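Local coordinates for DNA repair protein RAD7 (Saccharomyces cerevisiae, PDB 5ZB2), which takes part in global genome nucleotide excision repair of nontranscribed DNA as a component of the GGR complex and binds ELC1, at residues A[361-364]-A[365-369]; A[14-17]-A[18-22]. All blocks are in the same frame, centred on the assembly; numbering follows the deposited sequence.

Overall arrangement
Interaction 2 comes first along the chain, in the long N-terminal helix 8-41, and interaction 1 lies near the C-terminus, in helix 361-370. Each is a contact between successive turns within its own helix. Their centres are about 72 Å apart and their nearest atoms about 61 Å, on opposite sides of the chain's centre, so neither touches the other. Most of the leucine-rich-repeat part, with parallel strands 78-81 to 350-352, separates them, and interaction 1 sits within the last portion of that solenoid. Interaction 2 lies where Elongin-C and a second copy of RAD7 meet the helix, consistent with the N-terminal helix taking part in assembly while interaction 1 belongs to the repeat fold.

Interaction 1 (A[361-364]-A[365-369])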
loop_
_atom_site.group_PDB
_atom_site.type_symbol
_atom_site.label_atom_id
_atom_site.label_comp_id
_atom_site.label_asym_id
_atom_site.label_seq_id
_atom_site.Cartn_x
_atom_site.Cartn_y
_atom_site.Cartn_z
ATOM N N ASP A 361 41.100 -0.373 -41.461
ATOM C CA ASP A 361 40.057 -0.553 -42.467
ATOM C C ASP A 361 40.114 -1.948 -43.076
ATOM O O ASP A 361 39.073 -2.562 -43.337
ATOM C CB ASP A 361 40.190 0.511 -43.556
ATOM C CG ASP A 361 39.970 1.916 -43.028
ATOM O OD1 ASP A 361 39.207 2.074 -42.050
ATOM O OD2 ASP A 361 40.559 2.862 -43.591
ATOM N N SER A 362 41.323 -2.464 -43.312
ATOM C CA SER A 362 41.461 -3.796 -43.891
ATOM C C SER A 362 40.841 -4.863 -43.000
ATOM O O SER A 362 40.286 -5.845 -43.504
ATOM C CB SER A 362 42.937 -4.108 -44.138
ATOM O OG SER A 362 43.510 -3.176 -45.039
ATOM N N VAL A 363 40.926 -4.692 -41.679
ATOM C CA VAL A 363 40.338 -5.667 -40.765
ATOM C C VAL A 363 38.816 -5.576 -40.804
ATOM O O VAL A 363 38.121 -6.591 -40.930
ATOM C CB VAL A 363 40.881 -5.460 -39.340
ATOM C CG1 VAL A 363 40.305 -6.502 -38.392
ATOM C CG2 VAL A 363 42.404 -5.521 -39.332
ATOM N N ILE A 364 38.276 -4.359 -40.692
ATOM C CA ILE A 364 36.831 -4.173 -40.786
ATOM C C ILE A 364 36.312 -4.734 -42.103
ATOM O O ILE A 364 35.275 -5.407 -42.144
ATOM C CB ILE A 364 36.475 -2.681 -40.629
ATOM C CG1 ILE A 364 36.918 -2.162 -39.255
ATOM C CG2 ILE A 364 34.982 -2.450 -40.844
ATOM C CD1 ILE A 364 36.300 -2.892 -38.066
ATOM N N GLN A 365 37.021 -4.456 -43.199
ATOM C CA GLN A 365 36.645 -5.006 -44.496
ATOM C C GLN A 365 36.582 -6.526 -44.443
ATOM O O GLN A 365 35.572 -7.133 -44.817
ATOM C CB GLN A 365 37.645 -4.541 -45.558
ATOM C CG GLN A 365 37.497 -5.196 -46.930
ATOM C CD GLN A 365 36.234 -4.781 -47.656
ATOM O OE1 GLN A 365 35.255 -4.363 -47.040
ATOM N NE2 GLN A 365 36.255 -4.891 -48.979
ATOM N N MET A 366 37.661 -7.156 -43.978
ATOM C CA MET A 366 37.711 -8.614 -43.931
ATOM C C MET A 366 36.618 -9.177 -43.030
ATOM O O MET A 366 35.960 -10.162 -43.384
ATOM C CB MET A 366 39.091 -9.063 -43.451
ATOM C CG MET A 366 39.231 -10.560 -43.236
ATOM S SD MET A 366 40.908 -11.031 -42.779
ATOM C CE MET A 366 41.153 -10.073 -41.283
ATOM N N LEU A 367 36.410 -8.565 -41.861
ATOM C CA LEU A 367 35.398 -9.066 -40.934
ATOM C C LEU A 367 34.004 -8.982 -41.541
ATOM O O LEU A 367 33.194 -9.903 -41.383
ATOM C CB LEU A 367 35.458 -8.291 -39.619
ATOM C CG LEU A 367 36.710 -8.498 -38.764
ATOM C CD1 LEU A 367 36.685 -7.577 -37.556
ATOM C CD2 LEU A 367 36.839 -9.951 -38.321
ATOM N N GLY A 368 33.705 -7.884 -42.238
ATOM C CA GLY A 368 32.394 -7.740 -42.845
ATOM C C GLY A 368 32.084 -8.827 -43.855
ATOM O O GLY A 368 30.920 -9.188 -44.045
ATOM N N GLU A 369 33.111 -9.366 -44.510
ATOM C CA GLU A 369 32.915 -10.401 -45.516
ATOM C C GLU A 369 32.933 -11.807 -44.931
ATOM O O GLU A 369 32.324 -12.716 -45.508
ATOM C CB GLU A 369 33.992 -10.291 -46.602
ATOM C CG GLU A 369 34.106 -8.917 -47.257
ATOM C CD GLU A 369 32.780 -8.397 -47.784
ATOM O OE1 GLU A 369 31.980 -7.877 -46.978
ATOM O OE2 GLU A 369 32.537 -8.512 -49.004
#
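Val363 and Leu367, one helical turn apart, lie side by side and point the same way, Val363 CG1 touching Leu367 CD1 at 3.9 Å. The valine offers this methyl because CG1 stands anti to the backbone N (chi1 -178°), beside its own carbonyl carbon and thus on the side of the following turn. Leu367 also leans on the backbone, its CG 3.2 Å from Val363 O. That same oxygen takes the amide of Leu367, with N to O 2.8 Å and an N-H...O angle of 166°. Flanking bonds repeat the i to i+4 pattern: Gln365 N to Asp361 O, Met366 N to Ser362 O, and Gly368 N to Ile364 O at 2.9 Å.

Phe340 of helix 337-341 touches Val363, Met366 and Leu367, so the valine-leucine pair packs against the preceding helix. At the start of the helix, Asp360 OD1 accepts a hydrogen bond from Val363 N, while Asp361 OD2 is bonded to Thr386 OG1 in a loop farther along the chain. Helix 361-370 connects the parallel strands 350-352 and 376-378, and its apolar side packed on the neighbouring helix is characteristic of the helical layer of a leucine-rich-repeat solenoid.

Interaction 2 (A[14-17]-A[18-22]); sequences TKIS and ENISK
Regular alpha-helical bonds join the two turns, from Glu18 N to Thr14 O, Asn19 N to Lys15 O, Ile20 N to Ile16 O and Ser21 N to Ser17 O. Lys15 O is gripped twice, because Asn19 ND2 also donates to it at 3.0 Å, with an N-H...O angle of 163°. The two nitrogens reach the oxygen from opposite faces of the carbonyl plane. The side-chain donor stands 42° out of that plane, yet the oxygen lies close to the plane of the Asn19 amide.

The aliphatic part of Lys15 runs past the ND2 edge of this amide, CD lying close to the amide plane. Bends at chi2 and chi3 bring CD to 3.2 Å from Asn19 ND2 and swing the ammonium group toward Glu18. Lys15 NZ and Glu18 OE2 form a salt bridge at 3.5 Å, a long separation reinforced by one water that accepts from NZ and donates to OE2, each at 2.6 Å. Glu18 is extended beyond CG, and its carboxylate also passes the methyl of Thr14, with CG2 to OE1 3.9 Å. The Thr14 hydroxyl is hydrogen-bonded to Ser10 O, one turn earlier. Toward the buried side, Ile16 CG2 meets Ile20 CD1 at 3.9 Å. Ser21 OG adds a weak bond to Ser17 O, which already receives the Ser21 amide and is bonded by His66 NE2 of the second RAD7 subunit.

Within helix 8-41, this patch lies ahead of the repeat strands, which begin at 78-81, and its neighbours include residues of two other chains. Leu42 of the second RAD7 copy packs on Ile16 and Asn19, and its His66 on Ile20 and Ser21. Thr88 of Elongin-C packs on Lys15 and is weakly hydrogen-bonded to Asn19 ND2, and Ser91 of Elongin-C packs on Ile16, so that both subunits contact this part of the helix.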
loop_
_atom_site.group_PDB
_atom_site.type_symbol
_atom_site.label_atom_id
_atom_site.label_comp_id
_atom_site.label_asym_id
_atom_site.label_seq_id
_atom_site.Cartn_x
_atom_site.Cartn_y
_atom_site.Cartn_z
ATOM N N THR A 14 -18.210 -14.471 11.775
ATOM C CA THR A 14 -17.481 -15.572 11.153
ATOM C C THR A 14 -18.052 -15.892 9.778
ATOM O O THR A 14 -17.300 -16.080 8.814
ATOM C CB THR A 14 -17.517 -16.808 12.052
ATOM O OG1 THR A 14 -16.822 -16.531 13.271
ATOM C CG2 THR A 14 -16.858 -18.011 11.367
ATOM N N LYS A 15 -19.380 -15.951 9.663
ATOM C CA LYS A 15 -19.993 -16.222 8.367
ATOM C C LYS A 15 -19.624 -15.140 7.362
ATOM O O LYS A 15 -19.252 -15.436 6.221
ATOM C CB LYS A 15 -21.512 -16.331 8.515
ATOM C CG LYS A 15 -22.262 -16.633 7.214
ATOM C CD LYS A 15 -21.722 -17.867 6.485
ATOM C CE LYS A 15 -21.831 -19.131 7.328
ATOM N NZ LYS A 15 -21.247 -20.315 6.637
ATOM N N ILE A 16 -19.716 -13.875 7.775
ATOM C CA ILE A 16 -19.363 -12.768 6.889
ATOM C C ILE A 16 -17.909 -12.885 6.455
ATOM O O ILE A 16 -17.590 -12.839 5.261
ATOM C CB ILE A 16 -19.637 -11.422 7.582
ATOM C CG1 ILE A 16 -21.142 -11.251 7.818
ATOM C CG2 ILE A 16 -19.090 -10.267 6.748
ATOM C CD1 ILE A 16 -21.502 -10.085 8.715
ATOM N N SER A 17 -17.004 -13.031 7.422
ATOM C CA SER A 17 -15.585 -13.123 7.103
ATOM C C SER A 17 -15.309 -14.272 6.139
ATOM O O SER A 17 -14.527 -14.124 5.192
ATOM C CB SER A 17 -14.778 -13.287 8.392
ATOM O OG SER A 17 -13.405 -13.020 8.174
ATOM N N GLU A 18 -15.952 -15.423 6.355
ATOM C CA GLU A 18 -15.736 -16.563 5.468
ATOM C C GLU A 18 -16.178 -16.246 4.045
ATOM O O GLU A 18 -15.505 -16.626 3.079
ATOM C CB GLU A 18 -16.479 -17.794 5.992
ATOM C CG GLU A 18 -15.870 -18.409 7.241
ATOM C CD GLU A 18 -16.642 -19.623 7.723
ATOM O OE1 GLU A 18 -16.063 -20.439 8.471
ATOM O OE2 GLU A 18 -17.829 -19.761 7.352
ATOM N N ASN A 19 -17.305 -15.547 3.892
ATOM C CA ASN A 19 -17.797 -15.247 2.553
ATOM C C ASN A 19 -16.996 -14.145 1.875
ATOM O O ASN A 19 -16.944 -14.100 0.641
ATOM C CB ASN A 19 -19.276 -14.867 2.603
ATOM C CG ASN A 19 -20.183 -16.080 2.593
ATOM O OD1 ASN A 19 -20.501 -16.620 1.532
ATOM N ND2 ASN A 19 -20.599 -16.522 3.775
ATOM N N ILE A 20 -16.370 -13.249 2.642
ATOM C CA ILE A 20 -15.455 -12.290 2.028
ATOM C C ILE A 20 -14.291 -13.029 1.383
ATOM O O ILE A 20 -13.917 -12.748 0.239
ATOM C CB ILE A 20 -14.969 -11.255 3.061
ATOM C CG1 ILE A 20 -16.147 -10.436 3.594
ATOM C CG2 ILE A 20 -13.937 -10.316 2.434
ATOM C CD1 ILE A 20 -15.797 -9.544 4.766
ATOM N N SER A 21 -13.722 -14.005 2.094
ATOM C CA SER A 21 -12.588 -14.755 1.560
ATOM C C SER A 21 -12.948 -15.427 0.242
ATOM O O SER A 21 -12.193 -15.350 -0.735
ATOM C CB SER A 21 -12.121 -15.791 2.580
ATOM O OG SER A 21 -11.668 -15.160 3.763
ATOM N N LYS A 22 -14.102 -16.092 0.189
ATOM C CA LYS A 22 -14.507 -16.731 -1.057
ATOM C C LYS A 22 -14.783 -15.693 -2.136
ATOM O O LYS A 22 -14.460 -15.906 -3.310
ATOM C CB LYS A 22 -15.736 -17.612 -0.832
ATOM C CG LYS A 22 -16.219 -18.332 -2.087
ATOM C CD LYS A 22 -15.103 -19.146 -2.740
ATOM C CE LYS A 22 -15.511 -19.683 -4.097
ATOM N NZ LYS A 22 -14.335 -20.239 -4.820
HETATM O O HOH W 1 -19.068 -20.410 5.200
#